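Local coordinates for protein LP04448p (Drosophila melanogaster, PDB 4QMH) that probably helps drive microtubule polymerization as a member of the XMAP215 family, this fragment being the fourth domain of its TOG array, at residues K24-K29 with P60-R65; R49-S54 with A85-A90; L151-W156 with A192-N197; L209-M214 with A232-R237. All coordinates share one frame; numbering follows the deposited sequence.

Contact 1 (K24-K29 with P60-R65)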
loop_
_atom_site.group_PDB
_atom_site.type_symbol
_atom_site.label_atom_id
_atom_site.label_comp_id
_atom_site.label_asym_id
_atom_site.label_seq_id
_atom_site.Cartn_x
_atom_site.Cartn_y
_atom_site.Cartn_z
ATOM N N LYS A 24 -22.701 1.466 -12.075
ATOM C CA LYS A 24 -23.174 0.277 -12.761
ATOM C C LYS A 24 -22.375 0.009 -14.036
ATOM O O LYS A 24 -22.023 -1.139 -14.322
ATOM C CB LYS A 24 -24.659 0.418 -13.086
ATOM C CG LYS A 24 -25.251 -0.805 -13.776
ATOM C CD LYS A 24 -26.752 -0.642 -13.956
ATOM C CE LYS A 24 -27.283 -1.577 -15.039
ATOM N NZ LYS A 24 -28.732 -1.327 -15.316
ATOM N N GLU A 25 -22.081 1.063 -14.794
ATOM C CA GLU A 25 -21.266 0.907 -16.003
ATOM C C GLU A 25 -19.867 0.408 -15.644
ATOM O O GLU A 25 -19.331 -0.495 -16.289
ATOM C CB GLU A 25 -21.163 2.215 -16.788
ATOM C CG GLU A 25 -20.513 2.014 -18.148
ATOM C CD GLU A 25 -20.620 3.231 -19.041
ATOM O OE1 GLU A 25 -20.467 4.357 -18.533
ATOM O OE2 GLU A 25 -20.855 3.052 -20.253
ATOM N N MET A 26 -19.287 0.994 -14.602
ATOM C CA MET A 26 -17.957 0.600 -14.134
ATOM C C MET A 26 -17.871 -0.871 -13.721
ATOM O O MET A 26 -16.790 -1.464 -13.761
ATOM C CB MET A 26 -17.513 1.490 -12.961
ATOM C CG MET A 26 -17.134 2.906 -13.366
ATOM S SD MET A 26 -16.795 3.957 -11.944
ATOM C CE MET A 26 -15.460 3.049 -11.166
ATOM N N SER A 27 -18.995 -1.456 -13.312
ATOM C CA SER A 27 -18.986 -2.843 -12.843
ATOM C C SER A 27 -19.686 -3.824 -13.799
ATOM O O SER A 27 -20.020 -4.946 -13.415
ATOM C CB SER A 27 -19.573 -2.943 -11.428
ATOM O OG SER A 27 -20.911 -2.480 -11.387
ATOM N N ASP A 28 -19.899 -3.397 -15.040
ATOM C CA ASP A 28 -20.516 -4.253 -16.059
ATOM C C ASP A 28 -19.725 -5.550 -16.249
ATOM O O ASP A 28 -18.529 -5.590 -15.995
ATOM C CB ASP A 28 -20.589 -3.492 -17.378
ATOM C CG ASP A 28 -21.496 -4.161 -18.394
ATOM O OD1 ASP A 28 -22.711 -3.893 -18.364
ATOM O OD2 ASP A 28 -20.995 -4.950 -19.218
ATOM N N LYS A 29 -20.392 -6.610 -16.702
ATOM C CA LYS A 29 -19.712 -7.877 -16.970
ATOM C C LYS A 29 -18.712 -7.797 -18.137
ATOM O O LYS A 29 -17.775 -8.597 -18.211
ATOM C CB LYS A 29 -20.739 -8.987 -17.224
ATOM C CG LYS A 29 -21.768 -8.620 -18.278
ATOM C CD LYS A 29 -22.872 -9.660 -18.368
ATOM C CE LYS A 29 -24.027 -9.161 -19.220
ATOM N NZ LYS A 29 -25.208 -10.066 -19.117
ATOM N N PRO A 60 -15.001 2.197 -2.866
ATOM C CA PRO A 60 -15.136 0.739 -2.941
ATOM C C PRO A 60 -15.268 0.259 -4.389
ATOM O O PRO A 60 -14.766 -0.814 -4.737
ATOM C CB PRO A 60 -16.420 0.459 -2.157
ATOM C CG PRO A 60 -16.633 1.667 -1.298
ATOM C CD PRO A 60 -16.068 2.822 -2.064
ATOM N N ALA A 61 -15.915 1.065 -5.222
ATOM C CA ALA A 61 -16.048 0.745 -6.639
ATOM C C ALA A 61 -14.678 0.648 -7.302
ATOM O O ALA A 61 -14.411 -0.297 -8.039
ATOM C CB ALA A 61 -16.906 1.781 -7.344
ATOM N N LEU A 62 -13.813 1.627 -7.034
ATOM C CA LEU A 62 -12.453 1.595 -7.579
ATOM C C LEU A 62 -11.630 0.437 -7.033
ATOM O O LEU A 62 -10.791 -0.123 -7.741
ATOM C CB LEU A 62 -11.714 2.907 -7.313
ATOM C CG LEU A 62 -12.171 4.115 -8.128
ATOM C CD1 LEU A 62 -11.437 5.360 -7.665
ATOM C CD2 LEU A 62 -11.905 3.853 -9.605
ATOM N N ALA A 63 -11.868 0.085 -5.776
ATOM C CA ALA A 63 -11.138 -1.020 -5.160
ATOM C C ALA A 63 -11.349 -2.320 -5.949
ATOM O O ALA A 63 -10.389 -3.057 -6.235
ATOM C CB ALA A 63 -11.554 -1.181 -3.708
ATOM N N HIS A 64 -12.592 -2.581 -6.336
ATOM C CA HIS A 64 -12.880 -3.747 -7.162
ATOM C C HIS A 64 -12.144 -3.685 -8.506
ATOM O O HIS A 64 -11.669 -4.704 -9.021
ATOM C CB HIS A 64 -14.384 -3.883 -7.402
ATOM C CG HIS A 64 -15.141 -4.448 -6.243
ATOM N ND1 HIS A 64 -15.884 -3.665 -5.387
ATOM C CD2 HIS A 64 -15.290 -5.723 -5.812
ATOM C CE1 HIS A 64 -16.450 -4.431 -4.472
ATOM N NE2 HIS A 64 -16.105 -5.684 -4.706
ATOM N N ARG A 65 -12.056 -2.494 -9.092
ATOM C CA ARG A 65 -11.388 -2.380 -10.390
ATOM C C ARG A 65 -9.864 -2.534 -10.293
ATOM O O ARG A 65 -9.214 -2.969 -11.243
ATOM C CB ARG A 65 -11.786 -1.066 -11.089
ATOM C CG ARG A 65 -13.309 -0.903 -11.231
ATOM C CD ARG A 65 -13.943 -1.704 -12.384
ATOM N NE ARG A 65 -13.873 -3.157 -12.229
ATOM C CZ ARG A 65 -14.727 -3.893 -11.521
ATOM N NH1 ARG A 65 -15.738 -3.326 -10.874
ATOM N NH2 ARG A 65 -14.577 -5.212 -11.473
#

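Contact 2 (R49-S54 with A85-A90)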
loop_
_atom_site.group_PDB
_atom_site.type_symbol
_atom_site.label_atom_id
_atom_site.label_comp_id
_atom_site.label_asym_id
_atom_site.label_seq_id
_atom_site.Cartn_x
_atom_site.Cartn_y
_atom_site.Cartn_z
ATOM N N ARG A 49 -10.458 19.138 -11.654
ATOM C CA ARG A 49 -9.054 19.387 -11.298
ATOM C C ARG A 49 -8.743 19.191 -9.812
ATOM O O ARG A 49 -7.929 18.341 -9.459
ATOM C CB ARG A 49 -8.530 20.741 -11.780
ATOM C CG ARG A 49 -7.029 20.874 -11.529
ATOM C CD ARG A 49 -6.470 22.175 -12.065
ATOM N NE ARG A 49 -5.063 22.318 -11.728
ATOM C CZ ARG A 49 -4.373 23.442 -11.879
ATOM N NH1 ARG A 49 -4.971 24.525 -12.365
ATOM N NH2 ARG A 49 -3.087 23.487 -11.539
ATOM N N LEU A 50 -9.365 19.996 -8.958
ATOM C CA LEU A 50 -9.197 19.843 -7.512
ATOM C C LEU A 50 -10.540 19.519 -6.892
ATOM O O LEU A 50 -11.531 20.193 -7.164
ATOM C CB LEU A 50 -8.613 21.107 -6.875
ATOM C CG LEU A 50 -7.258 21.599 -7.384
ATOM C CD1 LEU A 50 -6.821 22.808 -6.561
ATOM C CD2 LEU A 50 -6.190 20.501 -7.368
ATOM N N ILE A 51 -10.574 18.475 -6.065
ATOM C CA ILE A 51 -11.841 17.955 -5.549
ATOM C C ILE A 51 -11.848 17.785 -4.028
ATOM O O ILE A 51 -10.799 17.711 -3.393
ATOM C CB ILE A 51 -12.235 16.610 -6.223
ATOM C CG1 ILE A 51 -11.244 15.495 -5.852
ATOM C CG2 ILE A 51 -12.312 16.758 -7.749
ATOM C CD1 ILE A 51 -11.553 14.162 -6.486
ATOM N N LYS A 52 -13.048 17.737 -3.460
ATOM C CA LYS A 52 -13.229 17.443 -2.048
ATOM C C LYS A 52 -13.078 15.937 -1.846
ATOM O O LYS A 52 -13.086 15.175 -2.807
ATOM C CB LYS A 52 -14.623 17.894 -1.600
ATOM C CG LYS A 52 -14.911 19.355 -1.844
ATOM C CD LYS A 52 -16.138 19.792 -1.057
ATOM C CE LYS A 52 -16.533 21.228 -1.394
ATOM N NZ LYS A 52 -15.428 22.195 -1.153
ATOM N N PRO A 53 -12.936 15.495 -0.590
ATOM C CA PRO A 53 -12.769 14.060 -0.327
ATOM C C PRO A 53 -14.054 13.247 -0.481
ATOM O O PRO A 53 -14.009 12.021 -0.481
ATOM C CB PRO A 53 -12.326 14.023 1.145
ATOM C CG PRO A 53 -11.874 15.402 1.466
ATOM C CD PRO A 53 -12.702 16.306 0.619
ATOM N N SER A 54 -15.189 13.926 -0.593
ATOM C CA SER A 54 -16.481 13.257 -0.710
ATOM C C SER A 54 -16.706 12.756 -2.136
ATOM O O SER A 54 -16.913 13.552 -3.060
ATOM C CB SER A 54 -17.599 14.222 -0.307
ATOM O OG SER A 54 -17.458 15.480 -0.951
ATOM N N ALA A 85 -5.579 11.027 -6.402
ATOM C CA ALA A 85 -4.741 11.507 -5.307
ATOM C C ALA A 85 -4.337 12.953 -5.546
ATOM O O ALA A 85 -4.426 13.795 -4.654
ATOM C CB ALA A 85 -3.502 10.637 -5.163
ATOM N N THR A 86 -3.886 13.227 -6.763
ATOM C CA THR A 86 -3.447 14.568 -7.119
ATOM C C THR A 86 -4.593 15.567 -6.958
ATOM O O THR A 86 -4.404 16.656 -6.420
ATOM C CB THR A 86 -2.896 14.595 -8.554
ATOM O OG1 THR A 86 -1.722 13.765 -8.622
ATOM C CG2 THR A 86 -2.547 16.027 -8.971
ATOM N N ALA A 87 -5.778 15.185 -7.415
ATOM C CA ALA A 87 -6.950 16.061 -7.334
ATOM C C ALA A 87 -7.411 16.311 -5.895
ATOM O O ALA A 87 -7.948 17.372 -5.570
ATOM C CB ALA A 87 -8.109 15.467 -8.173
ATOM N N MET A 88 -7.195 15.331 -5.026
ATOM C CA MET A 88 -7.772 15.367 -3.678
ATOM C C MET A 88 -6.808 15.921 -2.633
ATOM O O MET A 88 -7.233 16.389 -1.572
ATOM C CB MET A 88 -8.213 13.956 -3.286
ATOM C CG MET A 88 -9.422 13.904 -2.400
ATOM S SD MET A 88 -9.948 12.197 -2.164
ATOM C CE MET A 88 -11.075 11.941 -3.522
ATOM N N GLY A 89 -5.513 15.874 -2.925
ATOM C CA GLY A 89 -4.525 16.345 -1.968
ATOM C C GLY A 89 -4.658 15.591 -0.651
ATOM O O GLY A 89 -4.814 14.373 -0.665
ATOM N N ALA A 90 -4.608 16.306 0.476
ATOM C CA ALA A 90 -4.641 15.661 1.799
ATOM C C ALA A 90 -5.882 14.795 2.024
ATOM O O ALA A 90 -5.860 13.872 2.830
ATOM C CB ALA A 90 -4.517 16.701 2.905
HETATM O O HOH W 1 -9.820 16.950 -0.863
#

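Contact 3 (L151-W156 with A192-N197)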
loop_
_atom_site.group_PDB
_atom_site.type_symbol
_atom_site.label_atom_id
_atom_site.label_comp_id
_atom_site.label_asym_id
_atom_site.label_seq_id
_atom_site.Cartn_x
_atom_site.Cartn_y
_atom_site.Cartn_z
ATOM N N LEU A 151 5.514 -9.751 -4.772
ATOM C CA LEU A 151 4.933 -8.842 -3.787
ATOM C C LEU A 151 5.846 -8.703 -2.574
ATOM O O LEU A 151 6.126 -7.583 -2.122
ATOM C CB LEU A 151 3.530 -9.305 -3.375
ATOM C CG LEU A 151 2.808 -8.435 -2.344
ATOM C CD1 LEU A 151 1.279 -8.593 -2.463
ATOM C CD2 LEU A 151 3.287 -8.786 -0.926
ATOM N N LYS A 152 6.336 -9.822 -2.056
ATOM C CA LYS A 152 7.222 -9.763 -0.900
ATOM C C LYS A 152 8.485 -8.964 -1.221
ATOM O O LYS A 152 8.945 -8.170 -0.405
ATOM C CB LYS A 152 7.547 -11.169 -0.367
ATOM C CG LYS A 152 6.317 -11.885 0.201
ATOM C CD LYS A 152 6.610 -13.296 0.697
ATOM C CE LYS A 152 7.387 -14.121 -0.304
ATOM N NZ LYS A 152 7.604 -15.503 0.226
ATOM N N THR A 153 9.044 -9.170 -2.409
ATOM C CA THR A 153 10.217 -8.410 -2.829
ATOM C C THR A 153 9.949 -6.908 -2.822
ATOM O O THR A 153 10.697 -6.140 -2.216
ATOM C CB THR A 153 10.691 -8.847 -4.221
ATOM O OG1 THR A 153 10.995 -10.246 -4.190
ATOM C CG2 THR A 153 11.944 -8.056 -4.634
ATOM N N GLU A 154 8.868 -6.486 -3.476
ATOM C CA GLU A 154 8.556 -5.057 -3.567
ATOM C C GLU A 154 8.216 -4.478 -2.206
ATOM O O GLU A 154 8.628 -3.368 -1.879
ATOM C CB GLU A 154 7.380 -4.795 -4.509
ATOM C CG GLU A 154 7.599 -5.186 -5.942
ATOM C CD GLU A 154 8.606 -4.320 -6.669
ATOM O OE1 GLU A 154 8.887 -3.190 -6.221
ATOM O OE2 GLU A 154 9.118 -4.782 -7.705
ATOM N N LEU A 155 7.456 -5.232 -1.418
ATOM C CA LEU A 155 6.930 -4.688 -0.168
ATOM C C LEU A 155 8.008 -4.551 0.905
ATOM O O LEU A 155 8.065 -3.541 1.610
ATOM C CB LEU A 155 5.737 -5.517 0.320
ATOM C CG LEU A 155 4.914 -4.920 1.456
ATOM C CD1 LEU A 155 4.657 -3.417 1.252
ATOM C CD2 LEU A 155 3.608 -5.690 1.598
ATOM N N TRP A 156 8.889 -5.541 1.026
ATOM C CA TRP A 156 10.023 -5.375 1.924
ATOM C C TRP A 156 10.954 -4.232 1.489
ATOM O O TRP A 156 11.518 -3.536 2.328
ATOM C CB TRP A 156 10.813 -6.681 2.094
ATOM C CG TRP A 156 10.129 -7.682 2.987
ATOM C CD1 TRP A 156 9.754 -8.954 2.653
ATOM C CD2 TRP A 156 9.734 -7.497 4.358
ATOM N NE1 TRP A 156 9.163 -9.569 3.726
ATOM C CE2 TRP A 156 9.129 -8.698 4.783
ATOM C CE3 TRP A 156 9.832 -6.433 5.263
ATOM C CZ2 TRP A 156 8.622 -8.870 6.076
ATOM C CZ3 TRP A 156 9.327 -6.603 6.543
ATOM C CH2 TRP A 156 8.730 -7.815 6.940
ATOM N N ALA A 192 15.921 -15.538 -3.080
ATOM C CA ALA A 192 17.056 -14.664 -2.766
ATOM C C ALA A 192 16.732 -13.168 -2.714
ATOM O O ALA A 192 17.370 -12.421 -1.966
ATOM C CB ALA A 192 18.222 -14.923 -3.737
ATOM N N ASP A 193 15.780 -12.727 -3.532
ATOM C CA ASP A 193 15.388 -11.322 -3.569
ATOM C C ASP A 193 14.608 -10.966 -2.304
ATOM O O ASP A 193 14.815 -9.910 -1.710
ATOM C CB ASP A 193 14.505 -11.028 -4.785
ATOM C CG ASP A 193 15.232 -11.204 -6.112
ATOM O OD1 ASP A 193 16.480 -11.220 -6.114
ATOM O OD2 ASP A 193 14.542 -11.293 -7.160
ATOM N N VAL A 194 13.690 -11.849 -1.929
ATOM C CA VAL A 194 12.931 -11.705 -0.686
ATOM C C VAL A 194 13.857 -11.643 0.532
ATOM O O VAL A 194 13.722 -10.761 1.380
ATOM C CB VAL A 194 11.894 -12.833 -0.527
ATOM C CG1 VAL A 194 11.225 -12.762 0.853
ATOM C CG2 VAL A 194 10.850 -12.729 -1.626
ATOM N N ARG A 195 14.802 -12.576 0.605
ATOM C CA ARG A 195 15.783 -12.592 1.688
ATOM C C ARG A 195 16.539 -11.278 1.759
ATOM O O ARG A 195 16.664 -10.685 2.830
ATOM C CB ARG A 195 16.792 -13.733 1.507
ATOM C CG ARG A 195 16.279 -15.114 1.859
ATOM C CD ARG A 195 17.432 -16.102 2.143
ATOM N NE ARG A 195 18.426 -16.169 1.068
ATOM C CZ ARG A 195 18.288 -16.876 -0.053
ATOM N NH1 ARG A 195 17.185 -17.574 -0.277
ATOM N NH2 ARG A 195 19.257 -16.877 -0.962
ATOM N N LYS A 196 17.058 -10.829 0.622
ATOM C CA LYS A 196 17.841 -9.600 0.592
ATOM C C LYS A 196 17.025 -8.421 1.108
ATOM O O LYS A 196 17.475 -7.659 1.963
ATOM C CB LYS A 196 18.357 -9.315 -0.825
ATOM C CG LYS A 196 19.040 -7.968 -0.970
ATOM C CD LYS A 196 19.624 -7.816 -2.375
ATOM C CE LYS A 196 20.366 -6.498 -2.532
ATOM N NZ LYS A 196 19.437 -5.339 -2.478
ATOM N N ASN A 197 15.810 -8.276 0.598
ATOM C CA ASN A 197 15.003 -7.124 0.943
ATOM C C ASN A 197 14.469 -7.194 2.385
ATOM O O ASN A 197 14.392 -6.177 3.072
ATOM C CB ASN A 197 13.881 -6.934 -0.080
ATOM C CG ASN A 197 14.415 -6.509 -1.440
ATOM O OD1 ASN A 197 15.623 -6.334 -1.610
ATOM N ND2 ASN A 197 13.524 -6.334 -2.410
HETATM O O HOH W 2 11.744 -11.012 -6.797
#

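Contact 4 (L209-M214 with A232-R237)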
loop_
_atom_site.group_PDB
_atom_site.type_symbol
_atom_site.label_atom_id
_atom_site.label_comp_id
_atom_site.label_asym_id
_atom_site.label_seq_id
_atom_site.Cartn_x
_atom_site.Cartn_y
_atom_site.Cartn_z
ATOM N N LEU A 209 10.357 -0.372 16.732
ATOM C CA LEU A 209 10.061 -1.275 17.844
ATOM C C LEU A 209 11.172 -1.331 18.882
ATOM O O LEU A 209 10.910 -1.565 20.068
ATOM C CB LEU A 209 9.778 -2.689 17.337
ATOM C CG LEU A 209 8.532 -2.829 16.469
ATOM C CD1 LEU A 209 8.240 -4.318 16.198
ATOM C CD2 LEU A 209 7.337 -2.138 17.121
ATOM N N GLY A 210 12.410 -1.133 18.442
ATOM C CA GLY A 210 13.563 -1.307 19.312
ATOM C C GLY A 210 14.046 -2.748 19.433
ATOM O O GLY A 210 13.288 -3.693 19.212
ATOM N N PHE A 211 15.317 -2.916 19.795
ATOM C CA PHE A 211 15.925 -4.238 19.912
ATOM C C PHE A 211 15.230 -5.153 20.921
ATOM O O PHE A 211 14.930 -6.305 20.617
ATOM C CB PHE A 211 17.406 -4.115 20.284
ATOM C CG PHE A 211 18.097 -5.437 20.446
ATOM C CD1 PHE A 211 18.637 -6.089 19.346
ATOM C CD2 PHE A 211 18.199 -6.037 21.689
ATOM C CE1 PHE A 211 19.268 -7.311 19.482
ATOM C CE2 PHE A 211 18.831 -7.266 21.836
ATOM C CZ PHE A 211 19.366 -7.903 20.730
ATOM N N ASP A 212 14.990 -4.646 22.131
ATOM C CA ASP A 212 14.407 -5.461 23.188
ATOM C C ASP A 212 13.063 -6.084 22.793
ATOM O O ASP A 212 12.833 -7.275 23.014
ATOM C CB ASP A 212 14.257 -4.642 24.475
ATOM C CG ASP A 212 15.596 -4.321 25.129
ATOM O OD1 ASP A 212 16.619 -4.946 24.764
ATOM O OD2 ASP A 212 15.620 -3.453 26.027
ATOM N N ALA A 213 12.190 -5.283 22.191
ATOM C CA ALA A 213 10.877 -5.765 21.773
ATOM C C ALA A 213 11.004 -6.836 20.687
ATOM O O ALA A 213 10.279 -7.831 20.689
ATOM C CB ALA A 213 10.002 -4.608 21.294
ATOM N N MET A 214 11.947 -6.650 19.772
ATOM C CA MET A 214 12.104 -7.619 18.690
ATOM C C MET A 214 12.697 -8.911 19.216
ATOM O O MET A 214 12.313 -10.002 18.792
ATOM C CB MET A 214 12.944 -7.044 17.550
ATOM C CG MET A 214 12.264 -5.866 16.885
ATOM S SD MET A 214 13.139 -5.238 15.455
ATOM C CE MET A 214 12.857 -6.548 14.257
ATOM N N ALA A 232 20.664 -11.223 12.678
ATOM C CA ALA A 232 20.125 -10.059 11.970
ATOM C C ALA A 232 19.787 -8.916 12.926
ATOM O O ALA A 232 20.067 -7.753 12.644
ATOM C CB ALA A 232 18.898 -10.454 11.162
ATOM N N LEU A 233 19.185 -9.241 14.064
ATOM C CA LEU A 233 18.862 -8.212 15.044
ATOM C C LEU A 233 20.149 -7.583 15.556
ATOM O O LEU A 233 20.233 -6.363 15.712
ATOM C CB LEU A 233 18.035 -8.781 16.203
ATOM C CG LEU A 233 16.698 -9.451 15.875
ATOM C CD1 LEU A 233 16.031 -9.920 17.169
ATOM C CD2 LEU A 233 15.797 -8.503 15.129
ATOM N N GLU A 234 21.163 -8.410 15.801
ATOM C CA GLU A 234 22.416 -7.890 16.352
ATOM C C GLU A 234 23.175 -7.058 15.323
ATOM O O GLU A 234 23.862 -6.091 15.682
ATOM C CB GLU A 234 23.283 -9.026 16.897
ATOM C CG GLU A 234 22.726 -9.622 18.174
ATOM C CD GLU A 234 23.446 -10.880 18.629
ATOM O OE1 GLU A 234 24.021 -11.592 17.779
ATOM O OE2 GLU A 234 23.422 -11.162 19.846
ATOM N N LYS A 235 23.042 -7.426 14.052
ATOM C CA LYS A 235 23.698 -6.690 12.971
ATOM C C LYS A 235 23.103 -5.282 12.800
ATOM O O LYS A 235 23.824 -4.334 12.491
ATOM C CB LYS A 235 23.637 -7.479 11.661
ATOM C CG LYS A 235 24.392 -6.838 10.512
ATOM C CD LYS A 235 24.276 -7.678 9.254
ATOM C CE LYS A 235 25.083 -7.087 8.103
ATOM N NZ LYS A 235 25.001 -7.933 6.875
ATOM N N ALA A 236 21.797 -5.153 13.030
ATOM C CA ALA A 236 21.087 -3.885 12.818
ATOM C C ALA A 236 21.238 -2.920 13.987
ATOM O O ALA A 236 21.295 -1.700 13.807
ATOM C CB ALA A 236 19.610 -4.147 12.558
ATOM N N ARG A 237 21.292 -3.475 15.190
ATOM C CA ARG A 237 21.288 -2.681 16.408
ATOM C C ARG A 237 22.297 -1.518 16.448
ATOM O O ARG A 237 21.940 -0.401 16.826
ATOM C CB ARG A 237 21.507 -3.601 17.601
ATOM C CG ARG A 237 21.227 -2.968 18.915
ATOM C CD ARG A 237 21.731 -3.882 19.997
ATOM N NE ARG A 237 21.209 -3.521 21.302
ATOM C CZ ARG A 237 21.362 -4.275 22.379
ATOM N NH1 ARG A 237 22.016 -5.424 22.282
ATOM N NH2 ARG A 237 20.860 -3.884 23.541
HETATM O O HOH W 3 18.451 -2.329 24.232
#

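Contact 1 (K24-K29 with P60-R65)
Met26 lays its terminal methyl against the apolar flank of helix 58-66, where CE meets Leu62 CD2 at 4.0 Å and lies 4.3 Å from Ala61 CB. The bend at chi3 (59°) turns CE off the line of the otherwise extended chain, and the two side chains approach at a slant. An unbranched, flexible methionine suits this place, because it can reach across to small Ala61 and the branched end of Leu62. One turn further on, the bends of Arg65 at chi2 and chi3 bring its CD to 3.2 Å from Met26 O, the last carbonyl of helix 20-26. Its guanidinium runs on past Ser27, where NH1 comes within 3.8 Å of Ser27 CA. No hydrogen bond crosses here. The NE of Arg65 is instead spent on a salt bridge to Asp68, and Ser27 OG turns back to Leu23 O. The contact thus joins an apolar patch to the arginine, whose CD and NH1 pass along the helix end. Leu62 also touches Thr77 and Leu84 of helix 71-88. Packing of helix 20-26 against helix 58-66, with helix 71-88 packed on Leu62, fits the layered helices of the HEAT-like fold that builds a TOG domain.

Contact 2 (R49-S54 with A85-A90)
Ala87 O takes a hydrogen bond of 2.9 Å from Ile51 N, nearly straight at the hydrogen (169°), with the donor standing above the carbonyl plane. The same oxygen receives a CA-H...O contact from Leu50 CA and a weak bond from Arg11 NH1, which also bonds Ile51 O. Helix 71-88 is ending here, so its last carbonyls lack the usual helical donors, and the passing loop supplies one. In return Arg49 O faces the helix, 3.2 Å from Ala87 CB and in a CA-H...O contact with Ala87 CA; the small alanine lets the loop backbone come this close. A water bridges the next pair, donating to Ile51 O at 2.8 Å and to Met88 O at 2.7 Å. Among apolar groups, Ile51 holds CG1 between its backbone N and carbonyl carbon (chi1 66°), which sets CG1 3.9 Å from Ala87 CB and carries CD1 on to Met88 CE at 3.7 Å. Met88 is bent at its sulfur, with SD resting 3.8 Å from Pro53 CA and the methyl turned back to Ile51. Gly89, with positive phi, then takes the chain out of the helix. Because polar links between the two segments run through main-chain atoms and one water, with Arg11 adding side-chain bonds, the chemistry depends mainly on the loop's path, while Ala87, Ile51 and Met88 supply the fit in size and shape.

Contact 3 (L151-W156 with A192-N197)
Asn197 reaches from its helix to the neighbouring one, beginning at CB, which rests 3.8 Å from Trp156 CB. Beyond it CG passes Thr153 O, and the tip spans the interface: ND2 donates to Thr153 O at 2.8 Å, with an N-H...O angle of 158°. The oxygen lies close to the amide plane, while the nitrogen stands above the carbonyl plane. With CG anti to the carbonyl carbon (chi1 -69°), the amide is directed across to the other helix, and ND2 also comes 3.2 Å from Thr153 CG2. Asparagine suits the place because its short amide can donate to a carbonyl on another helix. Thr153 also meets the neighbouring helix through its hydroxyl: OG1 lies 3.6 Å from Val194 CG2, bonds to Pro149 O in its own helix, and accepts from a water that also donates to Asp193 OD2. Deeper in, branched Val194 sets CG2 3.9 Å from Lys152 CB, while the lysine's ammonium goes on to a salt bridge with Asp189. The Trp156 indole packs obliquely near Val194 CG1, and its NE1 bonds to His186 of helix 173-186, which touches both segments. The two segments run almost parallel, their axes 8.4 Å apart and crossing at 19°. Side-by-side, near-parallel helices, with a third helix packed against both, are characteristic of the HEAT-like repeat solenoid of TOG domains.

Contact 4 (L209-M214 with A232-R237)
Leu233 packs against two residues of helix 211-221 at once. Its CB lies 3.8 Å from Phe211 CE1, while CD2 goes deeper to meet Met214 CE at 3.6 Å; the bend of Met214 at chi3 brings that methyl round to the leucine. Branched Leu233 and flexible Met214 both suit a buried apolar place, and each touches Met206 of helix 192-209. Glu234 follows at the outer side, its backbone N near the edge of the Phe211 ring. Here the last two helices, 211-221 and 226-236, pack as a hairpin at the end of the HEAT-like solenoid of this TOG domain. Farther on, Arg237 stretches from CG to NE and lays its guanidinium flat over one face of Phe211, planes 3° apart and CZ 4.0 Å from the ring centroid. This is a cation-pi stack, with a CH-pi contact from CD. Phe211 offers that face because its CG is anti to the backbone N (chi1 179°), throwing the ring toward the second helix. At its far end Arg237 NH2 donates to a water at 2.9 Å, which in turn donates to Asp212 OD1; OD1 itself stays 4.5 Å from NH2, so the opposite charges probably attract without a direct bond.

In the fold
The four contacts fall into two pairs along an all-helical chain. Contacts 1 and 2 belong to its first half and interlock in sequence, since their segments alternate; their centres are 20 Å apart, and helices 58-66 and 71-88, which follow each other, link them. Contacts 3 and 4 follow in series toward the C-terminus, with centres 19 Å apart and helix 192-209 leading directly into helix 211-221. Neither pair touches internally, the nearest atoms being about 8 Å apart in each. The pairs lie on opposite sides of the chain's centre, and contacts 1 and 4, the most distant, have centres 44 Å apart, consistent with an elongated row of repeats.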